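Local coordinates for protein pyruvate kinase 1 (Trypanosoma brucei brucei, PDB 4KCV) that catalyses, as a pyruvate kinase, the transfer of phosphate from phosphoenolpyruvate to ADP, yielding pyruvate and ATP at the end of glycolysis, at residues K239-Q244 and R263-V268; G140-D145 and I178-C183; V185-V190 and A211-T216; T297-S302 and D326-S331. One frame throughout, in Å; residues are numbered along the deposited sequence. Where two conformers were deposited one is given.

Contact 1. Residues K239-Q244 and R263-V268. With MG (magnesium ion), chain C; AKG (2-oxoglutaric acid), chain E.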
loop_
_atom_site.group_PDB
_atom_site.type_symbol
_atom_site.label_atom_id
_atom_site.label_comp_id
_atom_site.label_asym_id
_atom_site.label_seq_id
_atom_site.Cartn_x
_atom_site.Cartn_y
_atom_site.Cartn_z
ATOM N N LYS A 239 6.372 -31.729 -15.248
ATOM C CA LYS A 239 7.605 -31.598 -14.478
ATOM C C LYS A 239 8.570 -30.659 -15.189
ATOM O O LYS A 239 8.921 -30.863 -16.375
ATOM C CB LYS A 239 8.251 -32.969 -14.267
ATOM C CG LYS A 239 7.306 -33.979 -13.605
ATOM C CD LYS A 239 7.899 -35.386 -13.527
ATOM C CE LYS A 239 9.302 -35.416 -12.915
ATOM N NZ LYS A 239 9.939 -36.760 -13.128
ATOM N N ILE A 240 8.892 -29.556 -14.525
ATOM C CA ILE A 240 9.793 -28.563 -15.117
ATOM C C ILE A 240 11.239 -28.910 -14.747
ATOM O O ILE A 240 11.591 -28.967 -13.555
ATOM C CB ILE A 240 9.439 -27.128 -14.645
ATOM C CG1 ILE A 240 8.003 -26.777 -15.045
ATOM C CG2 ILE A 240 10.416 -26.101 -15.210
ATOM C CD1 ILE A 240 7.740 -26.720 -16.546
ATOM N N GLU A 241 12.031 -29.294 -15.755
ATOM C CA GLU A 241 13.339 -29.915 -15.486
ATOM C C GLU A 241 14.523 -29.281 -16.200
ATOM O O GLU A 241 15.640 -29.708 -15.990
ATOM C CB GLU A 241 13.326 -31.413 -15.796
ATOM C CG GLU A 241 12.074 -32.140 -15.381
ATOM C CD GLU A 241 12.314 -33.629 -15.220
ATOM O OE1 GLU A 241 13.239 -33.990 -14.468
ATOM O OE2 GLU A 241 11.535 -34.435 -15.764
ATOM N N ASN A 242 14.281 -28.293 -17.061
ATOM C CA ASN A 242 15.366 -27.630 -17.775
ATOM C C ASN A 242 15.018 -26.189 -18.108
ATOM O O ASN A 242 13.921 -25.725 -17.785
ATOM C CB ASN A 242 15.781 -28.445 -19.041
ATOM C CG ASN A 242 14.879 -28.184 -20.259
ATOM O OD1 ASN A 242 13.719 -27.777 -20.128
ATOM N ND2 ASN A 242 15.420 -28.468 -21.477
ATOM N N HIS A 243 15.957 -25.455 -18.700
ATOM C CA HIS A 243 15.751 -24.023 -18.912
ATOM C C HIS A 243 14.585 -23.754 -19.862
ATOM O O HIS A 243 13.877 -22.748 -19.726
ATOM C CB HIS A 243 17.031 -23.352 -19.419
ATOM C CG HIS A 243 17.221 -23.490 -20.891
ATOM N ND1 HIS A 243 17.589 -24.667 -21.460
ATOM C CD2 HIS A 243 16.846 -22.647 -21.943
ATOM C CE1 HIS A 243 17.548 -24.546 -22.804
ATOM N NE2 HIS A 243 17.097 -23.312 -23.100
ATOM N N GLN A 244 14.365 -24.653 -20.820
ATOM C CA GLN A 244 13.264 -24.491 -21.758
ATOM C C GLN A 244 11.942 -24.476 -21.033
ATOM O O GLN A 244 11.068 -23.679 -21.346
ATOM C CB GLN A 244 13.222 -25.645 -22.741
ATOM C CG GLN A 244 14.125 -25.522 -23.925
ATOM C CD GLN A 244 14.029 -26.766 -24.795
ATOM O OE1 GLN A 244 14.633 -27.829 -24.474
ATOM N NE2 GLN A 244 13.117 -26.717 -25.779
ATOM N N ARG A 263 13.317 -30.337 -8.951
ATOM C CA ARG A 263 14.567 -29.573 -8.694
ATOM C C ARG A 263 15.848 -30.373 -8.937
ATOM O O ARG A 263 16.912 -29.808 -9.147
ATOM C CB ARG A 263 14.556 -29.028 -7.265
ATOM C CG ARG A 263 13.415 -28.070 -7.001
ATOM C CD ARG A 263 13.557 -27.432 -5.628
ATOM N NE ARG A 263 13.658 -28.432 -4.573
ATOM C CZ ARG A 263 13.786 -28.144 -3.285
ATOM N NH1 ARG A 263 13.805 -26.879 -2.873
ATOM N NH2 ARG A 263 13.944 -29.123 -2.404
ATOM N N GLY A 264 15.748 -31.689 -8.855
ATOM C CA GLY A 264 16.920 -32.541 -8.989
ATOM C C GLY A 264 17.484 -32.447 -10.388
ATOM O O GLY A 264 18.602 -31.951 -10.587
ATOM N N ASP A 265 16.645 -32.756 -11.371
ATOM C CA ASP A 265 17.018 -32.590 -12.774
ATOM C C ASP A 265 17.233 -31.122 -13.188
ATOM O O ASP A 265 18.228 -30.796 -13.847
ATOM C CB ASP A 265 16.005 -33.294 -13.669
ATOM C CG ASP A 265 16.199 -34.829 -13.673
ATOM O OD1 ASP A 265 17.357 -35.284 -13.633
ATOM O OD2 ASP A 265 15.209 -35.569 -13.640
ATOM N N LEU A 266 16.425 -30.220 -12.633
ATOM C CA LEU A 266 16.552 -28.806 -12.965
ATOM C C LEU A 266 17.922 -28.261 -12.564
ATOM O O LEU A 266 18.544 -27.513 -13.322
ATOM C CB LEU A 266 15.448 -27.999 -12.280
ATOM C CG LEU A 266 15.258 -26.536 -12.693
ATOM C CD1 LEU A 266 14.938 -26.465 -14.178
ATOM C CD2 LEU A 266 14.117 -25.938 -11.869
ATOM N N GLY A 267 18.377 -28.636 -11.361
ATOM C CA GLY A 267 19.641 -28.145 -10.796
ATOM C C GLY A 267 20.847 -28.843 -11.436
ATOM O O GLY A 267 21.999 -28.479 -11.195
ATOM N N VAL A 268 20.568 -29.796 -12.310
ATOM C CA VAL A 268 21.581 -30.330 -13.196
ATOM C C VAL A 268 21.661 -29.515 -14.484
ATOM O O VAL A 268 22.740 -29.233 -14.965
ATOM C CB VAL A 268 21.329 -31.824 -13.517
ATOM C CG1 VAL A 268 22.176 -32.263 -14.696
ATOM C CG2 VAL A 268 21.626 -32.680 -12.293
HETATM MG MG MG C . 13.643 -35.720 -12.978
HETATM C C1 AKG E . 13.631 -34.420 -10.335
HETATM O O1 AKG E . 13.728 -33.756 -9.286
HETATM O O2 AKG E . 14.494 -34.274 -11.232
HETATM C C2 AKG E . 12.425 -35.375 -10.559
HETATM O O5 AKG E . 12.325 -36.089 -11.575
HETATM C C3 AKG E . 11.476 -35.545 -9.362
HETATM C C4 AKG E . 11.731 -36.922 -8.722
HETATM C C5 AKG E . 13.012 -36.875 -7.873
HETATM O O3 AKG E . 14.094 -36.668 -8.464
HETATM O O4 AKG E . 12.881 -37.073 -6.655
HETATM O O HOH W 1 12.687 -36.812 -14.885
#

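Contact 2. Residues G140-D145 and I178-C183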
loop_
_atom_site.group_PDB
_atom_site.type_symbol
_atom_site.label_atom_id
_atom_site.label_comp_id
_atom_site.label_asym_id
_atom_site.label_seq_id
_atom_site.Cartn_x
_atom_site.Cartn_y
_atom_site.Cartn_z
ATOM N N GLY A 140 30.366 -23.927 -25.554
ATOM C CA GLY A 140 29.260 -24.538 -24.815
ATOM C C GLY A 140 29.694 -25.761 -24.004
ATOM O O GLY A 140 30.780 -26.300 -24.212
ATOM N N SER A 141 28.825 -26.197 -23.088
ATOM C CA SER A 141 29.115 -27.312 -22.185
ATOM C C SER A 141 28.241 -28.528 -22.500
ATOM O O SER A 141 27.071 -28.386 -22.879
ATOM C CB SER A 141 28.873 -26.891 -20.729
ATOM O OG SER A 141 29.861 -25.983 -20.289
ATOM N N ILE A 142 28.791 -29.720 -22.272
ATOM C CA ILE A 142 28.011 -30.945 -22.237
ATOM C C ILE A 142 28.177 -31.554 -20.855
ATOM O O ILE A 142 29.299 -31.660 -20.358
ATOM C CB ILE A 142 28.492 -31.957 -23.301
ATOM C CG1 ILE A 142 28.237 -31.420 -24.710
ATOM C CG2 ILE A 142 27.808 -33.313 -23.109
ATOM C CD1 ILE A 142 28.953 -32.207 -25.811
ATOM N N TYR A 143 27.065 -31.927 -20.220
ATOM C CA TYR A 143 27.125 -32.544 -18.890
ATOM C C TYR A 143 26.915 -34.024 -19.022
ATOM O O TYR A 143 26.020 -34.459 -19.760
ATOM C CB TYR A 143 26.035 -31.979 -17.976
ATOM C CG TYR A 143 26.267 -30.561 -17.533
ATOM C CD1 TYR A 143 27.505 -29.948 -17.699
ATOM C CD2 TYR A 143 25.243 -29.822 -16.946
ATOM C CE1 TYR A 143 27.714 -28.638 -17.291
ATOM C CE2 TYR A 143 25.452 -28.512 -16.523
ATOM C CZ TYR A 143 26.694 -27.942 -16.670
ATOM O OH TYR A 143 26.910 -26.654 -16.231
ATOM N N VAL A 144 27.659 -34.793 -18.233
ATOM C CA VAL A 144 27.589 -36.236 -18.287
ATOM C C VAL A 144 27.384 -36.793 -16.886
ATOM O O VAL A 144 28.050 -36.370 -15.937
ATOM C CB VAL A 144 28.883 -36.835 -18.898
ATOM C CG1 VAL A 144 28.683 -38.300 -19.240
ATOM C CG2 VAL A 144 29.292 -36.048 -20.142
ATOM N N ASP A 145 26.446 -37.729 -16.759
ATOM C CA ASP A 145 26.274 -38.485 -15.534
ATOM C C ASP A 145 25.742 -37.596 -14.421
ATOM O O ASP A 145 26.441 -37.337 -13.452
ATOM C CB ASP A 145 27.611 -39.103 -15.108
ATOM C CG ASP A 145 27.442 -40.443 -14.445
ATOM O OD1 ASP A 145 26.299 -40.930 -14.355
ATOM O OD2 ASP A 145 28.451 -41.015 -14.011
ATOM N N ILE A 178 22.964 -37.722 -20.210
ATOM C CA ILE A 178 23.566 -36.519 -20.804
ATOM C C ILE A 178 22.621 -35.320 -20.655
ATOM O O ILE A 178 21.399 -35.437 -20.853
ATOM C CB ILE A 178 23.850 -36.719 -22.316
ATOM C CG1 ILE A 178 24.978 -37.747 -22.524
ATOM C CG2 ILE A 178 24.182 -35.381 -22.982
ATOM C CD1 ILE A 178 26.370 -37.175 -22.322
ATOM N N ASN A 179 23.179 -34.168 -20.307
ATOM C CA ASN A 179 22.398 -32.946 -20.285
ATOM C C ASN A 179 23.087 -31.897 -21.111
ATOM O O ASN A 179 24.307 -31.813 -21.130
ATOM C CB ASN A 179 22.198 -32.439 -18.839
ATOM C CG ASN A 179 21.374 -33.404 -17.991
ATOM O OD1 ASN A 179 21.914 -34.332 -17.397
ATOM N ND2 ASN A 179 20.058 -33.238 -18.010
ATOM N N LEU A 180 22.301 -31.136 -21.854
ATOM C CA LEU A 180 22.845 -30.044 -22.626
ATOM C C LEU A 180 22.358 -28.703 -22.052
ATOM O O LEU A 180 21.281 -28.229 -22.407
ATOM C CB LEU A 180 22.441 -30.222 -24.090
ATOM C CG LEU A 180 22.793 -31.612 -24.635
ATOM C CD1 LEU A 180 22.153 -31.840 -26.004
ATOM C CD2 LEU A 180 24.311 -31.780 -24.706
ATOM N N PRO A 181 23.101 -28.153 -21.078
ATOM C CA PRO A 181 22.584 -27.019 -20.289
ATOM C C PRO A 181 22.365 -25.786 -21.155
ATOM O O PRO A 181 23.197 -25.467 -22.004
ATOM C CB PRO A 181 23.692 -26.763 -19.276
ATOM C CG PRO A 181 24.929 -27.307 -19.919
ATOM C CD PRO A 181 24.482 -28.504 -20.702
ATOM N N GLY A 182 21.203 -25.163 -21.006
ATOM C CA GLY A 182 20.899 -23.931 -21.717
ATOM C C GLY A 182 20.604 -24.190 -23.176
ATOM O O GLY A 182 20.444 -23.263 -23.956
ATOM N N CYS A 183 20.494 -25.464 -23.533
ATOM C CA CYS A 183 20.397 -25.864 -24.934
ATOM C C CYS A 183 18.974 -26.294 -25.265
ATOM O O CYS A 183 18.352 -27.056 -24.522
ATOM C CB CYS A 183 21.377 -27.010 -25.251
ATOM S SG CYS A 183 23.146 -26.637 -25.077
#

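Contact 3. Residues V185-V190 and A211-T216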
loop_
_atom_site.group_PDB
_atom_site.type_symbol
_atom_site.label_atom_id
_atom_site.label_comp_id
_atom_site.label_asym_id
_atom_site.label_seq_id
_atom_site.Cartn_x
_atom_site.Cartn_y
_atom_site.Cartn_z
ATOM N N VAL A 185 16.331 -28.596 -26.856
ATOM C CA VAL A 185 16.406 -30.031 -27.022
ATOM C C VAL A 185 15.127 -30.526 -27.659
ATOM O O VAL A 185 14.049 -30.224 -27.182
ATOM C CB VAL A 185 16.645 -30.741 -25.680
ATOM C CG1 VAL A 185 16.234 -32.200 -25.761
ATOM C CG2 VAL A 185 18.110 -30.627 -25.280
ATOM N N ASP A 186 15.249 -31.251 -28.764
ATOM C CA ASP A 186 14.083 -31.599 -29.574
ATOM C C ASP A 186 13.733 -33.085 -29.510
ATOM O O ASP A 186 13.768 -33.776 -30.510
ATOM C CB ASP A 186 14.289 -31.166 -31.024
ATOM C CG ASP A 186 13.043 -30.522 -31.627
ATOM O OD1 ASP A 186 12.025 -30.385 -30.911
ATOM O OD2 ASP A 186 13.082 -30.150 -32.819
ATOM N N LEU A 187 13.410 -33.566 -28.322
ATOM C CA LEU A 187 12.943 -34.924 -28.140
ATOM C C LEU A 187 11.420 -34.927 -28.086
ATOM O O LEU A 187 10.803 -33.922 -27.723
ATOM C CB LEU A 187 13.499 -35.516 -26.834
ATOM C CG LEU A 187 15.011 -35.721 -26.692
ATOM C CD1 LEU A 187 15.361 -36.051 -25.243
ATOM C CD2 LEU A 187 15.504 -36.821 -27.629
ATOM N N PRO A 188 10.810 -36.068 -28.447
ATOM C CA PRO A 188 9.358 -36.229 -28.383
ATOM C C PRO A 188 8.871 -36.127 -26.946
ATOM O O PRO A 188 9.660 -36.306 -26.002
ATOM C CB PRO A 188 9.150 -37.655 -28.886
ATOM C CG PRO A 188 10.394 -38.361 -28.470
ATOM C CD PRO A 188 11.493 -37.350 -28.699
ATOM N N ALA A 189 7.589 -35.841 -26.778
ATOM C CA ALA A 189 7.027 -35.693 -25.446
ATOM C C ALA A 189 7.029 -37.038 -24.758
ATOM O O ALA A 189 7.333 -37.151 -23.557
ATOM C CB ALA A 189 5.613 -35.150 -25.534
ATOM N N VAL A 190 6.665 -38.065 -25.514
ATOM C CA VAL A 190 6.569 -39.405 -24.959
ATOM C C VAL A 190 7.427 -40.376 -25.754
ATOM O O VAL A 190 7.388 -40.389 -26.983
ATOM C CB VAL A 190 5.102 -39.907 -24.886
ATOM C CG1 VAL A 190 4.255 -38.958 -24.049
ATOM C CG2 VAL A 190 4.510 -40.052 -26.269
ATOM N N ALA A 211 4.431 -35.765 -15.608
ATOM C CA ALA A 211 5.056 -35.942 -16.904
ATOM C C ALA A 211 6.465 -35.367 -16.931
ATOM O O ALA A 211 6.653 -34.168 -16.820
ATOM C CB ALA A 211 4.201 -35.328 -18.007
ATOM N N SER A 212 7.433 -36.219 -17.223
ATOM C CA SER A 212 8.837 -35.859 -17.100
ATOM C C SER A 212 9.322 -34.963 -18.244
ATOM O O SER A 212 8.806 -35.036 -19.372
ATOM C CB SER A 212 9.682 -37.130 -17.005
ATOM O OG SER A 212 9.557 -37.713 -15.705
ATOM N N PHE A 213 10.248 -34.051 -17.924
ATOM C CA PHE A 213 11.021 -33.306 -18.948
ATOM C C PHE A 213 10.128 -32.518 -19.929
ATOM O O PHE A 213 10.378 -32.485 -21.158
ATOM C CB PHE A 213 11.961 -34.272 -19.703
ATOM C CG PHE A 213 13.085 -33.589 -20.445
ATOM C CD1 PHE A 213 14.012 -32.781 -19.766
ATOM C CD2 PHE A 213 13.307 -33.863 -21.813
ATOM C CE1 PHE A 213 15.072 -32.185 -20.452
ATOM C CE2 PHE A 213 14.373 -33.277 -22.495
ATOM C CZ PHE A 213 15.250 -32.427 -21.819
ATOM N N ILE A 214 9.115 -31.845 -19.398
ATOM C CA ILE A 214 8.227 -31.029 -20.245
ATOM C C ILE A 214 8.887 -29.695 -20.607
ATOM O O ILE A 214 9.208 -28.871 -19.717
ATOM C CB ILE A 214 6.882 -30.759 -19.558
ATOM C CG1 ILE A 214 6.079 -32.070 -19.421
ATOM C CG2 ILE A 214 6.096 -29.720 -20.348
ATOM C CD1 ILE A 214 5.645 -32.670 -20.748
ATOM N N ARG A 215 9.050 -29.457 -21.910
ATOM C CA ARG A 215 9.791 -28.279 -22.394
ATOM C C ARG A 215 8.903 -27.247 -23.070
ATOM O O ARG A 215 9.296 -26.092 -23.219
ATOM C CB ARG A 215 10.888 -28.708 -23.355
ATOM C CG ARG A 215 12.014 -29.444 -22.677
ATOM C CD ARG A 215 12.534 -30.546 -23.570
ATOM N NE ARG A 215 11.594 -31.670 -23.650
ATOM C CZ ARG A 215 11.401 -32.416 -24.734
ATOM N NH1 ARG A 215 12.063 -32.143 -25.843
ATOM N NH2 ARG A 215 10.520 -33.416 -24.713
ATOM N N THR A 216 7.749 -27.692 -23.567
ATOM C CA THR A 216 6.868 -26.851 -24.363
ATOM C C THR A 216 5.429 -27.247 -24.074
ATOM O O THR A 216 5.154 -28.397 -23.664
ATOM C CB THR A 216 7.111 -27.018 -25.908
ATOM O OG1 THR A 216 6.691 -28.318 -26.319
ATOM C CG2 THR A 216 8.575 -26.803 -26.290
HETATM O O HOH W 2 8.828 -34.617 -22.525
HETATM O O HOH W 3 6.749 -36.419 -20.609
#

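Contact 4. Residues T297-S302 and D326-S331. With AKG (2-oxoglutaric acid), chain E.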
loop_
_atom_site.group_PDB
_atom_site.type_symbol
_atom_site.label_atom_id
_atom_site.label_comp_id
_atom_site.label_asym_id
_atom_site.label_seq_id
_atom_site.Cartn_x
_atom_site.Cartn_y
_atom_site.Cartn_z
ATOM N N THR A 297 12.191 -32.932 -4.326
ATOM C CA THR A 297 13.579 -33.397 -4.480
ATOM C C THR A 297 14.476 -33.011 -3.303
ATOM O O THR A 297 14.779 -31.837 -3.108
ATOM C CB THR A 297 14.223 -32.961 -5.804
ATOM O OG1 THR A 297 13.414 -33.431 -6.885
ATOM C CG2 THR A 297 15.646 -33.583 -5.939
ATOM N N GLN A 298 14.885 -34.022 -2.534
ATOM C CA GLN A 298 15.865 -33.875 -1.442
ATOM C C GLN A 298 15.403 -32.948 -0.321
ATOM O O GLN A 298 16.224 -32.436 0.456
ATOM C CB GLN A 298 17.231 -33.425 -1.964
ATOM C CG GLN A 298 17.921 -34.416 -2.930
ATOM C CD GLN A 298 19.261 -33.872 -3.434
ATOM O OE1 GLN A 298 19.382 -32.693 -3.749
ATOM N NE2 GLN A 298 20.292 -34.702 -3.387
ATOM N N MET A 299 14.097 -32.803 -0.174
ATOM C CA MET A 299 13.565 -31.888 0.835
ATOM C C MET A 299 13.929 -32.318 2.248
ATOM O O MET A 299 14.209 -31.475 3.106
ATOM C CB MET A 299 12.047 -31.738 0.679
ATOM C CG MET A 299 11.647 -31.263 -0.715
ATOM S SD MET A 299 10.042 -30.424 -0.736
ATOM C CE MET A 299 10.541 -28.850 -0.018
ATOM N N LEU A 300 13.938 -33.629 2.491
ATOM C CA LEU A 300 14.335 -34.161 3.792
ATOM C C LEU A 300 15.337 -35.305 3.613
ATOM O O LEU A 300 15.314 -36.272 4.351
ATOM C CB LEU A 300 13.107 -34.614 4.603
ATOM C CG LEU A 300 12.155 -33.495 5.089
ATOM C CD1 LEU A 300 10.886 -34.084 5.688
ATOM C CD2 LEU A 300 12.840 -32.579 6.099
ATOM N N GLU A 301 16.240 -35.137 2.649
ATOM C CA GLU A 301 17.089 -36.213 2.155
ATOM C C GLU A 301 17.771 -37.021 3.255
ATOM O O GLU A 301 17.826 -38.255 3.191
ATOM C CB GLU A 301 18.142 -35.659 1.213
ATOM C CG GLU A 301 19.107 -36.713 0.712
ATOM C CD GLU A 301 18.728 -37.217 -0.654
ATOM O OE1 GLU A 301 19.605 -37.166 -1.541
ATOM O OE2 GLU A 301 17.516 -37.488 -0.889
ATOM N N SER A 302 18.360 -36.335 4.225
ATOM C CA SER A 302 19.201 -37.011 5.189
ATOM C C SER A 302 18.372 -37.998 6.040
ATOM O O SER A 302 18.922 -38.912 6.629
ATOM C CB SER A 302 19.902 -36.002 6.095
ATOM O OG SER A 302 18.980 -35.426 7.009
ATOM N N ASP A 326 1.358 -25.952 -3.093
ATOM C CA ASP A 326 0.285 -26.769 -2.526
ATOM C C ASP A 326 0.883 -27.975 -1.841
ATOM O O ASP A 326 0.506 -28.318 -0.709
ATOM C CB ASP A 326 -0.719 -27.220 -3.596
ATOM C CG ASP A 326 -1.407 -26.049 -4.290
ATOM O OD1 ASP A 326 -0.688 -25.315 -5.054
ATOM O OD2 ASP A 326 -2.648 -25.820 -4.022
ATOM N N CYS A 327 1.820 -28.610 -2.530
ATOM C CA CYS A 327 2.353 -29.874 -2.100
ATOM C C CYS A 327 3.841 -29.792 -1.929
ATOM O O CYS A 327 4.533 -29.109 -2.698
ATOM C CB CYS A 327 2.049 -30.978 -3.117
ATOM S SG CYS A 327 0.298 -31.200 -3.485
ATOM N N VAL A 328 4.346 -30.662 -1.056
ATOM C CA VAL A 328 5.736 -31.021 -1.060
ATOM C C VAL A 328 5.884 -32.528 -1.210
ATOM O O VAL A 328 4.945 -33.286 -0.958
ATOM C CB VAL A 328 6.412 -30.563 0.236
ATOM C CG1 VAL A 328 6.584 -29.035 0.215
ATOM C CG2 VAL A 328 5.586 -31.002 1.441
ATOM N N MET A 329 7.068 -32.963 -1.617
ATOM C CA MET A 329 7.220 -34.309 -2.112
ATOM C C MET A 329 8.418 -34.984 -1.467
ATOM O O MET A 329 9.429 -34.333 -1.127
ATOM C CB MET A 329 7.340 -34.328 -3.642
ATOM C CG MET A 329 7.356 -35.735 -4.246
ATOM S SD MET A 329 7.118 -35.738 -6.037
ATOM C CE MET A 329 8.801 -36.130 -6.551
ATOM N N LEU A 330 8.302 -36.295 -1.319
ATOM C CA LEU A 330 9.373 -37.116 -0.848
ATOM C C LEU A 330 9.649 -38.180 -1.922
ATOM O O LEU A 330 8.708 -38.701 -2.561
ATOM C CB LEU A 330 8.980 -37.756 0.486
ATOM C CG LEU A 330 8.783 -36.736 1.625
ATOM C CD1 LEU A 330 8.063 -37.365 2.809
ATOM C CD2 LEU A 330 10.143 -36.165 2.048
ATOM N N SER A 331 10.931 -38.430 -2.175
ATOM C CA SER A 331 11.344 -39.454 -3.128
ATOM C C SER A 331 12.005 -40.616 -2.391
ATOM O O SER A 331 11.315 -41.451 -1.798
ATOM C CB SER A 331 12.291 -38.861 -4.184
ATOM O OG SER A 331 11.575 -37.934 -5.005
HETATM C C1 AKG E . 13.631 -34.420 -10.335
HETATM O O1 AKG E . 13.728 -33.756 -9.286
HETATM O O2 AKG E . 14.494 -34.274 -11.232
HETATM C C2 AKG E . 12.425 -35.375 -10.559
HETATM O O5 AKG E . 12.325 -36.089 -11.575
HETATM C C3 AKG E . 11.476 -35.545 -9.362
HETATM C C4 AKG E . 11.731 -36.922 -8.722
HETATM C C5 AKG E . 13.012 -36.875 -7.873
HETATM O O3 AKG E . 14.094 -36.668 -8.464
HETATM O O4 AKG E . 12.881 -37.073 -6.655
HETATM O O HOH W 4 10.999 -35.383 -3.680
HETATM O O HOH W 5 12.118 -34.801 -1.135
#

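Contact 1. Residues K239-Q244 and R263-V268
Glu-241 and Asp-265 extend their carboxylates side by side, pointing the same way with planes 37° apart, and meet at a magnesium ion. Glu-241 OE1 binds the metal at 2.3 Å; Asp-265 OD2 is modelled so close to it that the length is doubtful. The two oxygens, Glu-241 OE1 and Asp-265 OD2, lie 2.7 Å apart and are bridged by the ion. Glu-241 has CG beside its backbone N (chi1 -41°) and an extended chain beyond, which carries OE1 to the metal while OE2 is held by Phe-213 N and by water 1, itself a magnesium ligand. 2-Oxoglutarate chelates the same ion, with O5 at 2.0 Å and O2 at 2.4 Å from the magnesium. Lys-239, bent at chi3 (51°), brings NZ to 2.9 Å from O5 of 2-oxoglutarate. The start of helix 263-269 supplies backbone donors to the carboxylate: Gly-264 N to O1 and Asp-265 N to O2. Away from the metal ligands, Leu-266 CD1 comes within 3.5 Å of Asn-242 N. The two carboxylates hold the magnesium ion, and the metal, Lys-239 and the amides of the helix start would together offset the negative charge of the ligand and probably polarise its keto group.

Contact 2. Residues G140-D145 and I178-C183
Tyr-143 turns its CG beside the backbone N (chi1 -71°), and this lays the phenol ring across Pro-181, whose CG stands over one ring face. The pair belongs to the edge of the mixed sheet of the B domain, the small beta domain inserted into the barrel of pyruvate kinases, where strand 141-144 runs antiparallel to the outermost strand 178-179. Pro-181 CG lies 3.7 Å from the ring centroid, 15° off the normal, a CH-pi contact that is displaced toward the rim at CE2; the proline's CD also rests 3.4 Å from Ser-141 O. Between the strands Tyr-143 and Asn-179 form a hydrogen-bonded pair: Tyr-143 N gives to Asn-179 O at 2.9 Å, and Asn-179 N gives to Tyr-143 O in return. Their side chains share a face of the sheet, and Asn-179 ND2 is hydrogen-bonded to Glu-269 OE1. Val-144 and Ile-178 are the neighbouring non-hydrogen-bonded pair and point to the other face, where Ile-178 CD1 reaches back alongside Val-144 CG2 at 3.8 Å. Ile-142 lies on that side as well, next to Leu-180, the two side chains pointing the same way. Strand 149-158 flanks 141-144 on its other edge and packs against Ile-142, Tyr-143 and Val-144. Beyond the pairing the chain leaves the sheet through a type II turn from Leu-180 to Cys-183, closed by Cys-183 N to Leu-180 O at 3.1 Å.

Contact 3. Residues V185-V190 and A211-T216
At the junction of the B domain with the TIM barrel, the returning loop 185-190 is gripped by Arg-215 from the loop that follows barrel strand 208-211. The arginine chain bends at chi2 (143°) and chi3 (-73°), which brings the guanidinium edge against a run of backbone carbonyls. Arg-215 NH1 gives to Val-185 O at 3.1 Å and to Leu-187 O at 2.9 Å. NH2 joins NH1 on Leu-187 O, so one oxygen takes two nitrogens end-on, both from the same face of its plane; Arg-215 NH2 also reaches Pro-188 O at 3.3 Å, lying well above that carbonyl's plane. Water 2 adds a further acceptor for NH2 and lies between it, Ala-189 O and Phe-213 O. Arg-215 NE donates nearly straight to Phe-213 O within the same loop, which further restrains rotation of the guanidinium. The methylene CD of Arg-215 lies over one face of the Phe-213 ring, whose edge meets Val-185 CG1 in plane. The loop 211-216 also adjoins the magnesium site. Leu-187 crosses the same ring at about a right angle, its CD1 4.0 Å from Phe-213 CE2.

Contact 4. Residues T297-S302 and D326-S331
Met-329 O is the polar atom on which the two segments converge, through water rather than directly. Water 5 sits 2.7 Å from Met-329 O and accepts from Met-299 N at 3.0 Å. Water 4 gives a weak bond to the same carbonyl, accepts from Thr-297 N at 2.8 Å and also pairs with Ser-331 OG at 2.9 Å. The backbone of the loop after strand 293-296 is thereby joined to the end of strand 327-330 and to the residue that precedes the next helix. Apolar side chains close the rest. Met-299, bent at its chi3 (76°), crosses Val-328 at about a right angle and sets SD 3.8 Å from Val-328 CB, while its CG lies near Met-329 O. Leu-300 CB meets Leu-330 CD2 at 4.2 Å. On the ligand side Met-329 has CG anti to its amide nitrogen (chi1 -174°), and its methyl CE comes within 3.7 Å of C4 of 2-oxoglutarate. Thr-297 OG1 donates to the ligand's O1 carboxylate oxygen, though that bond is modelled so short that its length is doubtful. Thr-297 and Ser-331 directly follow barrel strands 293-296 and 327-330, so the ligand sits at the C-terminal ends of the barrel strands, as in other pyruvate kinases. The backbone N of Arg-311 of the second subunit donates to Gln-298 OE1, and Arg-311 also packs on Thr-297. Helix 311-323 covers Met-299 and Leu-300, and Met-347 of helix 340-356 packs on Leu-300, Val-328 and Leu-330; Ile-294 and Ala-296 of the adjacent barrel strand 293-296 touch Met-329.

How the contacts relate
Along the chain the order of closing is contact 2, contact 3, contact 1, contact 4. Contacts 1 and 4 both reach the eight-stranded barrel and the bound 2-oxoglutarate, their centres 15 Å apart, and both touch the second subunit. Contact 3 adjoins contact 1, centres 12 Å apart, through Ser-212 and Phe-213, which meet Lys-239 and Glu-241. Contact 2 lies in the separate six-stranded sheet, its centre about 12 Å from that of contact 1 and about 25 Å from that of contact 4, and reaches contact 1 where Val-268 meets Tyr-143 and Asn-179. Contact 1 thus touches all three others, consistent with an active site lying between barrel and inserted domain.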